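Local coordinates for protein succinate-semialdehyde dehydrogenase (Streptococcus pyogenes MGAS1882, PDB 4OGD) that probably oxidises succinic semialdehyde to succinate, using NADP+ as the cofactor, as a member of the aldehyde dehydrogenase family, at residues 391-396 and 413-418. Sequence-based numbering, arbitrary orientation.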
ATOM      1  N   THR A 391     -23.788  -5.713  -6.826  1.00  6.76           N
ATOM      2  CA  THR A 391     -24.603  -6.914  -6.729  1.00  8.79           C
ATOM      3  C   THR A 391     -24.890  -7.449  -8.110  1.00  7.94           C
ATOM      4  O   THR A 391     -25.120  -6.670  -9.031  1.00  9.44           O
ATOM      5  CB  THR A 391     -25.936  -6.592  -6.042  1.00  8.31           C
ATOM      6  OG1 THR A 391     -25.698  -6.302  -4.660  1.00  8.35           O
ATOM      7  CG2 THR A 391     -26.937  -7.757  -6.157  1.00 10.59           C
ATOM      8  N   ILE A 392     -24.842  -8.767  -8.262  1.00  7.81           N
ATOM      9  CA  ILE A 392     -25.347  -9.395  -9.478  1.00  8.02           C
ATOM     10  C   ILE A 392     -26.538 -10.264  -9.094  1.00  9.41           C
ATOM     11  O   ILE A 392     -26.409 -11.163  -8.253  1.00  9.37           O
ATOM     12  CB  ILE A 392     -24.295 -10.280 -10.177  1.00  8.21           C
ATOM     13  CG1 ILE A 392     -22.986  -9.521 -10.433  1.00  9.59           C
ATOM     14  CG2 ILE A 392     -24.875 -10.850 -11.471  1.00  9.82           C
ATOM     15  CD1 ILE A 392     -23.137  -8.281 -11.285  1.00 12.08           C
ATOM     16  N   PHE A 393     -27.695  -9.974  -9.690  1.00  9.44           N
ATOM     17  CA  PHE A 393     -28.911 -10.738  -9.431  1.00 11.14           C
ATOM     18  C   PHE A 393     -29.226 -11.655 -10.604  1.00 12.17           C
ATOM     19  O   PHE A 393     -29.556 -11.196 -11.703  1.00 11.62           O
ATOM     20  CB  PHE A 393     -30.093  -9.812  -9.116  1.00  8.78           C
ATOM     21  CG  PHE A 393     -30.794 -10.175  -7.850  1.00  9.93           C
ATOM     22  CD1 PHE A 393     -31.793 -11.137  -7.852  1.00 11.22           C
ATOM     23  CD2 PHE A 393     -30.418  -9.599  -6.648  1.00 10.00           C
ATOM     24  CE1 PHE A 393     -32.426 -11.492  -6.685  1.00 14.45           C
ATOM     25  CE2 PHE A 393     -31.046  -9.952  -5.477  1.00 12.31           C
ATOM     26  CZ  PHE A 393     -32.050 -10.907  -5.496  1.00 13.74           C
ATOM     27  N   SER A 394     -29.098 -12.956 -10.358  1.00 10.70           N
ATOM     28  CA  SER A 394     -29.266 -13.976 -11.384  1.00 11.13           C
ATOM     29  C   SER A 394     -29.558 -15.329 -10.748  1.00 14.45           C
ATOM     30  O   SER A 394     -28.909 -15.716  -9.772  1.00 11.67           O
ATOM     31  CB  SER A 394     -28.004 -14.080 -12.241  1.00 11.19           C
ATOM     32  OG  SER A 394     -28.088 -15.190 -13.129  1.00 14.04           O
ATOM     33  N   SER A 395     -30.523 -16.057 -11.303  1.00 12.70           N
ATOM     34  CA  SER A 395     -30.864 -17.373 -10.763  1.00 12.79           C
ATOM     35  C   SER A 395     -29.923 -18.469 -11.254  1.00 14.25           C
ATOM     36  O   SER A 395     -30.035 -19.623 -10.839  1.00 16.66           O
ATOM     37  CB  SER A 395     -32.310 -17.742 -11.097  1.00 15.08           C
ATOM     38  OG  SER A 395     -32.487 -17.843 -12.497  1.00 19.10           O
ATOM     39  N   ASN A 396     -29.002 -18.123 -12.148  1.00 13.18           N
ATOM     40  CA  ASN A 396     -28.008 -19.089 -12.594  1.00 13.03           C
ATOM     41  C   ASN A 396     -26.661 -18.732 -11.987  1.00 14.19           C
ATOM     42  O   ASN A 396     -26.121 -17.663 -12.265  1.00 13.13           O
ATOM     43  CB  ASN A 396     -27.923 -19.124 -14.121  1.00 15.35           C
ATOM     44  CG  ASN A 396     -26.966 -20.188 -14.623  1.00 16.66           C
ATOM     45  OD1 ASN A 396     -25.747 -20.017 -14.591  1.00 15.37           O
ATOM     46  ND2 ASN A 396     -27.517 -21.303 -15.088  1.00 22.31           N
ATOM     47  N   PHE A 413     -21.614  -9.043  -4.660  1.00  8.87           N
ATOM     48  CA  PHE A 413     -22.534  -9.790  -3.820  1.00  8.85           C
ATOM     49  C   PHE A 413     -23.602 -10.416  -4.695  1.00  8.85           C
ATOM     50  O   PHE A 413     -24.294  -9.721  -5.444  1.00 10.62           O
ATOM     51  CB  PHE A 413     -23.141  -8.867  -2.764  1.00  9.35           C
ATOM     52  CG  PHE A 413     -22.112  -8.212  -1.889  1.00 10.15           C
ATOM     53  CD1 PHE A 413     -21.444  -8.951  -0.922  1.00 11.51           C
ATOM     54  CD2 PHE A 413     -21.799  -6.872  -2.048  1.00  9.96           C
ATOM     55  CE1 PHE A 413     -20.473  -8.361  -0.124  1.00 10.75           C
ATOM     56  CE2 PHE A 413     -20.826  -6.270  -1.250  1.00 11.08           C
ATOM     57  CZ  PHE A 413     -20.172  -7.018  -0.285  1.00  7.92           C
ATOM     58  N   ILE A 414     -23.725 -11.733  -4.620  1.00  9.72           N
ATOM     59  CA  ILE A 414     -24.628 -12.451  -5.524  1.00  8.72           C
ATOM     60  C   ILE A 414     -26.017 -12.607  -4.891  1.00 10.74           C
ATOM     61  O   ILE A 414     -26.133 -13.104  -3.769  1.00  8.77           O
ATOM     62  CB  ILE A 414     -24.060 -13.842  -5.901  1.00  9.78           C
ATOM     63  CG1 ILE A 414     -22.660 -13.723  -6.517  1.00 11.28           C
ATOM     64  CG2 ILE A 414     -25.034 -14.606  -6.816  1.00  9.73           C
ATOM     65  CD1 ILE A 414     -22.537 -12.720  -7.644  1.00 10.43           C
ATOM     66  N   ASN A 415     -27.054 -12.165  -5.610  1.00  9.56           N
ATOM     67  CA  ASN A 415     -28.445 -12.277  -5.152  1.00 10.08           C
ATOM     68  C   ASN A 415     -28.698 -11.693  -3.764  1.00 11.15           C
ATOM     69  O   ASN A 415     -29.520 -12.197  -3.000  1.00 11.39           O
ATOM     70  CB  ASN A 415     -28.918 -13.728  -5.230  1.00 11.67           C
ATOM     71  CG  ASN A 415     -29.009 -14.218  -6.652  1.00 10.11           C
ATOM     72  OD1 ASN A 415     -29.360 -13.455  -7.548  1.00 11.30           O
ATOM     73  ND2 ASN A 415     -28.677 -15.478  -6.876  1.00 10.35           N
ATOM     74  N   SER A 416     -28.000 -10.603  -3.465  1.00 11.71           N
ATOM     75  CA  SER A 416     -28.011 -10.017  -2.133  1.00 11.24           C
ATOM     76  C   SER A 416     -27.367  -8.648  -2.166  1.00  9.83           C
ATOM     77  O   SER A 416     -26.572  -8.354  -3.059  1.00 10.71           O
ATOM     78  CB  SER A 416     -27.237 -10.906  -1.159  1.00 10.17           C
ATOM     79  OG  SER A 416     -25.925 -11.171  -1.643  1.00 10.74           O
ATOM     80  N   GLY A 417     -27.717  -7.809  -1.198  1.00  8.37           N
ATOM     81  CA  GLY A 417     -27.013  -6.559  -0.980  1.00 11.82           C
ATOM     82  C   GLY A 417     -25.704  -6.834  -0.262  1.00  9.83           C
ATOM     83  O   GLY A 417     -25.326  -7.991  -0.071  1.00  9.29           O
ATOM     84  N   TRP A 418     -25.012  -5.785   0.160  1.00  9.65           N
ATOM     85  CA  TRP A 418     -23.711  -5.984   0.798  1.00  9.92           C
ATOM     86  C   TRP A 418     -23.825  -6.725   2.120  1.00 11.46           C
ATOM     87  O   TRP A 418     -24.870  -6.713   2.776  1.00 10.21           O
ATOM     88  CB  TRP A 418     -23.007  -4.644   1.035  1.00  9.71           C
ATOM     89  CG  TRP A 418     -23.527  -3.924   2.231  1.00 11.22           C
ATOM     90  CD1 TRP A 418     -24.730  -3.297   2.340  1.00  8.71           C
ATOM     91  CD2 TRP A 418     -22.870  -3.761   3.502  1.00 11.46           C
ATOM     92  NE1 TRP A 418     -24.865  -2.748   3.591  1.00 11.42           N
ATOM     93  CE2 TRP A 418     -23.742  -3.018   4.325  1.00 12.49           C
ATOM     94  CE3 TRP A 418     -21.633  -4.163   4.017  1.00 12.88           C
ATOM     95  CZ2 TRP A 418     -23.417  -2.670   5.640  1.00 13.12           C
ATOM     96  CZ3 TRP A 418     -21.307  -3.811   5.320  1.00 13.19           C
ATOM     97  CH2 TRP A 418     -22.202  -3.078   6.120  1.00 14.42           C
TER
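Asn415 grips the backbone of Ser394 with both ends of its amide. Its OD1 accepts from Ser394 N at 2.9 Å, while its ND2 donates to Ser394 O, which lies in the amide plane although the donor stands above the plane of that carbonyl. Two bonds to one residue fix the rotation of the amide and carry the pairing on past the last regular bridge of the strands. With CG beside its own backbone N (chi1 -67°), the amide reaches the same strand that this N already bonds, nearly straight (172°), through Ile392 O. Phe393 comes in over Asn415: CA of Asn415 sits 3.8 Å from the ring centroid, a CH-pi contact over the face, and Asn415 OD1 lies above the same ring near its rim, with amide and ring planes 65° apart. Leu247 and Val250 of helix 244-256 also touch the Phe393 side chain.

Beyond Asn415 the chain leaves the strand and passes alongside the Thr391 side chain. There Thr391 OG1 donates to Ser416 O at 2.7 Å; the torsion that places OG1 beside its own backbone N also brings CG2 to 3.2 Å from the same oxygen. Ser416 OG bonds back to Ile414 O from above that carbonyl's plane. On the face opposite the Thr391 and Phe413 side chains, CD1 of Ile414 touches CB of Ile392 at 3.9 Å, and helix 397-406 packs there, Val403 against Ile392 and Ala400 against Ile414. Between the strands, Ile392 N donates to Phe413 O. Strand 391-393, helix 397-406 and strand 411-414 thus form a parallel beta-alpha-beta unit whose edge strand pairs through Phe413 with a strand of the second subunit, consistent with the aldehyde dehydrogenase catalytic-domain sheet being continued by the partner's oligomerisation strand.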